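Local coordinates for uncharacterized protein YhfS (Escherichia coli, PDB 4J8L) that is of unknown function but carries covalently attached pyridoxal 5'-phosphate and may have cysteine synthase activity, at residues A[246-260]-A[341-354]. Sequence-based numbering, arbitrary orientation.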
loop_
_atom_site.group_PDB
_atom_site.type_symbol
_atom_site.label_atom_id
_atom_site.label_comp_id
_atom_site.label_asym_id
_atom_site.label_seq_id
_atom_site.Cartn_x
_atom_site.Cartn_y
_atom_site.Cartn_z
ATOM N N HIS A 246 4.498 -11.814 3.736
ATOM C CA HIS A 246 3.486 -11.063 4.456
ATOM C C HIS A 246 2.450 -11.936 5.155
ATOM O O HIS A 246 1.930 -11.553 6.200
ATOM C CB HIS A 246 2.862 -9.986 3.561
ATOM C CG HIS A 246 3.728 -8.778 3.432
ATOM N ND1 HIS A 246 3.891 -7.879 4.466
ATOM C CD2 HIS A 246 4.533 -8.354 2.429
ATOM C CE1 HIS A 246 4.734 -6.933 4.091
ATOM N NE2 HIS A 246 5.134 -7.195 2.856
ATOM N N ALA A 247 2.167 -13.114 4.606
ATOM C CA ALA A 247 1.248 -14.031 5.270
ATOM C C ALA A 247 1.897 -14.517 6.553
ATOM O O ALA A 247 1.228 -14.704 7.562
ATOM C CB ALA A 247 0.904 -15.199 4.378
ATOM N N VAL A 248 3.209 -14.719 6.511
ATOM C CA VAL A 248 3.933 -15.105 7.718
ATOM C C VAL A 248 3.788 -13.980 8.750
ATOM O O VAL A 248 3.521 -14.234 9.928
ATOM C CB VAL A 248 5.426 -15.368 7.419
ATOM C CG1 VAL A 248 6.224 -15.497 8.723
ATOM C CG2 VAL A 248 5.595 -16.637 6.582
ATOM N N GLN A 249 3.933 -12.741 8.293
ATOM C CA GLN A 249 3.842 -11.582 9.184
ATOM C C GLN A 249 2.440 -11.452 9.767
ATOM O O GLN A 249 2.275 -11.104 10.946
ATOM C CB GLN A 249 4.216 -10.285 8.458
ATOM C CG GLN A 249 4.050 -9.036 9.333
ATOM C CD GLN A 249 4.296 -7.740 8.589
ATOM O OE1 GLN A 249 5.177 -7.650 7.740
ATOM N NE2 GLN A 249 3.521 -6.713 8.924
ATOM N N ALA A 250 1.430 -11.707 8.942
ATOM C CA ALA A 250 0.046 -11.597 9.399
ATOM C C ALA A 250 -0.213 -12.583 10.531
ATOM O O ALA A 250 -0.913 -12.261 11.492
ATOM C CB ALA A 250 -0.931 -11.823 8.250
ATOM N N GLY A 251 0.366 -13.775 10.416
ATOM C CA GLY A 251 0.282 -14.773 11.465
ATOM C C GLY A 251 0.958 -14.324 12.750
ATOM O O GLY A 251 0.425 -14.531 13.850
ATOM N N VAL A 252 2.138 -13.726 12.615
ATOM C CA VAL A 252 2.865 -13.172 13.766
ATOM C C VAL A 252 2.021 -12.114 14.481
ATOM O O VAL A 252 1.888 -12.133 15.707
ATOM C CB VAL A 252 4.216 -12.571 13.326
ATOM C CG1 VAL A 252 4.832 -11.720 14.419
ATOM C CG2 VAL A 252 5.176 -13.687 12.920
ATOM N N SER A 253 1.428 -11.206 13.714
ATOM C CA SER A 253 0.603 -10.161 14.309
ATOM C C SER A 253 -0.605 -10.723 15.056
ATOM O O SER A 253 -0.931 -10.255 16.147
ATOM C CB SER A 253 0.172 -9.137 13.265
ATOM O OG SER A 253 1.286 -8.361 12.867
ATOM N N GLU A 254 -1.257 -11.736 14.489
ATOM C CA GLU A 254 -2.386 -12.356 15.173
ATOM C C GLU A 254 -1.935 -13.069 16.450
ATOM O O GLU A 254 -2.598 -12.973 17.486
ATOM C CB GLU A 254 -3.130 -13.329 14.255
ATOM C CG GLU A 254 -3.838 -12.670 13.063
ATOM C CD GLU A 254 -5.185 -12.040 13.416
ATOM O OE1 GLU A 254 -5.555 -11.996 14.613
ATOM O OE2 GLU A 254 -5.881 -11.584 12.482
ATOM N N ARG A 255 -0.814 -13.779 16.389
ATOM C CA ARG A 255 -0.357 -14.497 17.585
ATOM C C ARG A 255 0.095 -13.530 18.685
ATOM O O ARG A 255 -0.170 -13.758 19.871
ATOM C CB ARG A 255 0.726 -15.529 17.249
ATOM C CG ARG A 255 0.181 -16.716 16.441
ATOM C CD ARG A 255 1.193 -17.849 16.286
ATOM N NE ARG A 255 2.457 -17.385 15.717
ATOM C CZ ARG A 255 2.692 -17.239 14.414
ATOM N NH1 ARG A 255 1.758 -17.540 13.520
ATOM N NH2 ARG A 255 3.872 -16.791 14.004
ATOM N N LEU A 256 0.757 -12.455 18.275
ATOM C CA LEU A 256 1.181 -11.402 19.184
ATOM C C LEU A 256 -0.029 -10.763 19.852
ATOM O O LEU A 256 -0.039 -10.561 21.067
ATOM C CB LEU A 256 1.973 -10.348 18.418
ATOM C CG LEU A 256 2.472 -9.127 19.181
ATOM C CD1 LEU A 256 3.380 -9.560 20.314
ATOM C CD2 LEU A 256 3.203 -8.212 18.216
ATOM N N LEU A 257 -1.049 -10.434 19.057
ATOM C CA LEU A 257 -2.270 -9.838 19.605
ATOM C C LEU A 257 -2.910 -10.732 20.661
ATOM O O LEU A 257 -3.290 -10.263 21.735
ATOM C CB LEU A 257 -3.285 -9.538 18.498
ATOM C CG LEU A 257 -4.611 -8.931 18.960
ATOM C CD1 LEU A 257 -4.417 -7.538 19.563
ATOM C CD2 LEU A 257 -5.626 -8.876 17.814
ATOM N N ALA A 258 -3.016 -12.023 20.363
ATOM C CA ALA A 258 -3.599 -12.969 21.311
ATOM C C ALA A 258 -2.812 -13.026 22.621
ATOM O O ALA A 258 -3.400 -13.042 23.708
ATOM C CB ALA A 258 -3.706 -14.360 20.689
ATOM N N LEU A 259 -1.488 -13.062 22.513
ATOM C CA LEU A 259 -0.634 -13.093 23.699
ATOM C C LEU A 259 -0.821 -11.839 24.554
ATOM O O LEU A 259 -0.935 -11.932 25.777
ATOM C CB LEU A 259 0.835 -13.262 23.306
ATOM C CG LEU A 259 1.232 -14.639 22.763
ATOM C CD1 LEU A 259 2.576 -14.573 22.049
ATOM C CD2 LEU A 259 1.262 -15.650 23.902
ATOM N N LEU A 260 -0.865 -10.673 23.915
ATOM C CA LEU A 260 -1.050 -9.424 24.646
ATOM C C LEU A 260 -2.423 -9.370 25.299
ATOM O O LEU A 260 -2.554 -8.963 26.453
ATOM C CB LEU A 260 -0.862 -8.219 23.727
ATOM C CG LEU A 260 0.571 -7.999 23.250
ATOM C CD1 LEU A 260 0.642 -6.884 22.208
ATOM C CD2 LEU A 260 1.470 -7.698 24.441
ATOM N N ASN A 341 5.088 -2.783 13.807
ATOM C CA ASN A 341 5.019 -3.578 12.581
ATOM C C ASN A 341 6.092 -4.647 12.711
ATOM O O ASN A 341 7.287 -4.342 12.646
ATOM C CB ASN A 341 5.274 -2.697 11.364
ATOM C CG ASN A 341 5.038 -3.429 10.045
ATOM O OD1 ASN A 341 5.224 -4.641 9.952
ATOM N ND2 ASN A 341 4.629 -2.685 9.020
ATOM N N PRO A 342 5.676 -5.900 12.922
ATOM C CA PRO A 342 6.659 -6.967 13.167
ATOM C C PRO A 342 7.659 -7.180 12.029
ATOM O O PRO A 342 8.702 -7.784 12.270
ATOM C CB PRO A 342 5.783 -8.213 13.317
ATOM C CG PRO A 342 4.459 -7.681 13.797
ATOM C CD PRO A 342 4.291 -6.397 13.033
ATOM N N ASN A 343 7.349 -6.725 10.817
ATOM C CA ASN A 343 8.223 -6.996 9.689
ATOM C C ASN A 343 8.548 -8.490 9.617
ATOM O O ASN A 343 7.628 -9.299 9.628
ATOM C CB ASN A 343 9.472 -6.106 9.714
ATOM C CG ASN A 343 9.143 -4.647 9.401
ATOM O OD1 ASN A 343 8.300 -4.367 8.550
ATOM N ND2 ASN A 343 9.807 -3.718 10.084
ATOM N N ARG A 344 9.827 -8.857 9.606
ATOM C CA ARG A 344 10.201 -10.264 9.418
ATOM C C ARG A 344 10.404 -11.018 10.738
ATOM O O ARG A 344 10.797 -12.197 10.723
ATOM C CB ARG A 344 11.479 -10.389 8.574
ATOM C CG ARG A 344 11.479 -9.583 7.276
ATOM C CD ARG A 344 10.691 -10.259 6.145
ATOM N NE ARG A 344 9.236 -10.259 6.353
ATOM C CZ ARG A 344 8.451 -9.192 6.241
ATOM N NH1 ARG A 344 7.145 -9.316 6.437
ATOM N NH2 ARG A 344 8.961 -8.002 5.954
ATOM N N SER A 345 10.155 -10.344 11.854
ATOM C CA SER A 345 10.367 -10.946 13.174
ATOM C C SER A 345 9.197 -11.828 13.598
ATOM O O SER A 345 8.121 -11.801 12.996
ATOM C CB SER A 345 10.592 -9.860 14.225
ATOM O OG SER A 345 9.394 -9.162 14.490
ATOM N N GLY A 346 9.423 -12.615 14.645
ATOM C CA GLY A 346 8.381 -13.429 15.243
ATOM C C GLY A 346 7.830 -12.771 16.494
ATOM O O GLY A 346 8.382 -11.793 17.000
ATOM N N GLU A 347 6.723 -13.308 16.984
ATOM C CA GLU A 347 6.011 -12.671 18.079
ATOM C C GLU A 347 6.796 -12.759 19.375
ATOM O O GLU A 347 6.718 -11.861 20.217
ATOM C CB GLU A 347 4.611 -13.270 18.243
ATOM C CG GLU A 347 4.585 -14.753 18.619
ATOM C CD GLU A 347 4.637 -15.695 17.419
ATOM O OE1 GLU A 347 4.981 -15.249 16.301
ATOM O OE2 GLU A 347 4.316 -16.884 17.602
ATOM N N GLU A 348 7.565 -13.827 19.543
ATOM C CA GLU A 348 8.317 -13.959 20.783
ATOM C C GLU A 348 9.408 -12.895 20.882
ATOM O O GLU A 348 9.704 -12.397 21.973
ATOM C CB GLU A 348 8.882 -15.369 20.946
ATOM C CG GLU A 348 7.828 -16.469 20.972
ATOM C CD GLU A 348 6.897 -16.400 22.178
ATOM O OE1 GLU A 348 7.173 -15.630 23.125
ATOM O OE2 GLU A 348 5.881 -17.128 22.176
ATOM N N THR A 349 9.991 -12.534 19.740
ATOM C CA THR A 349 10.974 -11.456 19.692
ATOM C C THR A 349 10.335 -10.112 20.037
ATOM O O THR A 349 10.885 -9.333 20.810
ATOM C CB THR A 349 11.642 -11.373 18.304
ATOM O OG1 THR A 349 12.500 -12.506 18.128
ATOM C CG2 THR A 349 12.468 -10.099 18.148
ATOM N N VAL A 350 9.167 -9.838 19.466
ATOM C CA VAL A 350 8.497 -8.571 19.747
ATOM C C VAL A 350 8.126 -8.491 21.224
ATOM O O VAL A 350 8.329 -7.453 21.875
ATOM C CB VAL A 350 7.244 -8.380 18.870
ATOM C CG1 VAL A 350 6.458 -7.146 19.312
ATOM C CG2 VAL A 350 7.647 -8.254 17.402
ATOM N N LEU A 351 7.615 -9.595 21.759
ATOM C CA LEU A 351 7.227 -9.650 23.170
ATOM C C LEU A 351 8.441 -9.451 24.075
ATOM O O LEU A 351 8.367 -8.734 25.081
ATOM C CB LEU A 351 6.536 -10.982 23.472
ATOM C CG LEU A 351 5.761 -11.189 24.763
ATOM C CD1 LEU A 351 4.559 -10.263 24.793
ATOM C CD2 LEU A 351 5.318 -12.638 24.849
ATOM N N ARG A 352 9.558 -10.074 23.712
ATOM C CA ARG A 352 10.777 -9.945 24.496
ATOM C C ARG A 352 11.287 -8.507 24.495
ATOM O O ARG A 352 11.634 -7.959 25.536
ATOM C CB ARG A 352 11.866 -10.887 23.985
ATOM C CG ARG A 352 13.184 -10.766 24.765
ATOM C CD ARG A 352 14.280 -11.679 24.203
ATOM N NE ARG A 352 14.598 -11.382 22.803
ATOM C CZ ARG A 352 15.281 -10.313 22.402
ATOM N NH1 ARG A 352 15.712 -9.422 23.291
ATOM N NH2 ARG A 352 15.514 -10.121 21.106
ATOM N N ILE A 353 11.339 -7.894 23.318
ATOM C CA ILE A 353 11.799 -6.515 23.234
ATOM C C ILE A 353 10.873 -5.606 24.040
ATOM O O ILE A 353 11.331 -4.709 24.763
ATOM C CB ILE A 353 11.893 -6.037 21.765
ATOM C CG1 ILE A 353 13.010 -6.789 21.043
ATOM C CG2 ILE A 353 12.160 -4.539 21.711
ATOM C CD1 ILE A 353 13.025 -6.518 19.537
ATOM N N LEU A 354 9.569 -5.850 23.938
ATOM C CA LEU A 354 8.594 -5.089 24.728
ATOM C C LEU A 354 8.858 -5.214 26.227
ATOM O O LEU A 354 8.921 -4.209 26.941
ATOM C CB LEU A 354 7.177 -5.572 24.436
ATOM C CG LEU A 354 6.290 -4.697 23.560
ATOM C CD1 LEU A 354 4.900 -5.299 23.481
ATOM C CD2 LEU A 354 6.236 -3.280 24.116
HETATM O O HOH W 1 6.799 -5.777 6.630
#
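Glu-347, in the first turn of helix 347-360, pushes its side chain into a hole on helix 229-261 formed by Val-252, Arg-255, Leu-256 and Leu-259, a knob-into-hole fit. Its CG lies between the backbone N and the carbonyl carbon (chi1 63°), and the bend at chi2 brings the carboxylate round to Arg-255. That arginine grips it side-on with two nitrogens. The NE bond to Glu-347 OE2, 2.7 Å, is nearly straight and lies in the guanidinium plane, although it meets the oxygen from above the carboxylate plane; Arg-255 NH2 reaches Glu-347 OE1 at 3.0 Å on its syn side, tilted out of both planes and less straight. With an alanine here, Arg-255 is likely to lose its charge partner, and a gap would probably open beside Leu-259 CD1 and Val-252 CG2.

Deeper in, Leu-256 lays its CB 3.9 Å from Glu-347 CB, and its CD2 meets Val-350 CG1 at 3.6 Å, the two side chains crossing at about a right angle. Leu-260 continues this apolar seam onto Leu-351 and Leu-354.

At the other end Gln-249, extended with CG anti to the backbone N, reaches into the loop before helix 347-360. Its OE1 accepts from Arg-344 NH1 at 2.9 Å, on a lone pair in the amide plane though with a bent N-H angle of 131°, and a water lies at hydrogen-bonding distance of both this OE1 and Asn-343 OD1. Between these ends, Val-252 CG1 rests on Pro-342 CB at 3.8 Å, within the type II' turn from Pro-342 to Ser-345.

The axes of segments 246-260 and 347-354 come within 9.5 Å and cross at -46°. Leu-256 and Leu-260 also touch Leu-281, while Val-350 and Leu-354 touch Phe-319: two helices packed together beside the four-stranded antiparallel sheet, an arrangement consistent with the small C-terminal domain of fold-type I PLP enzymes.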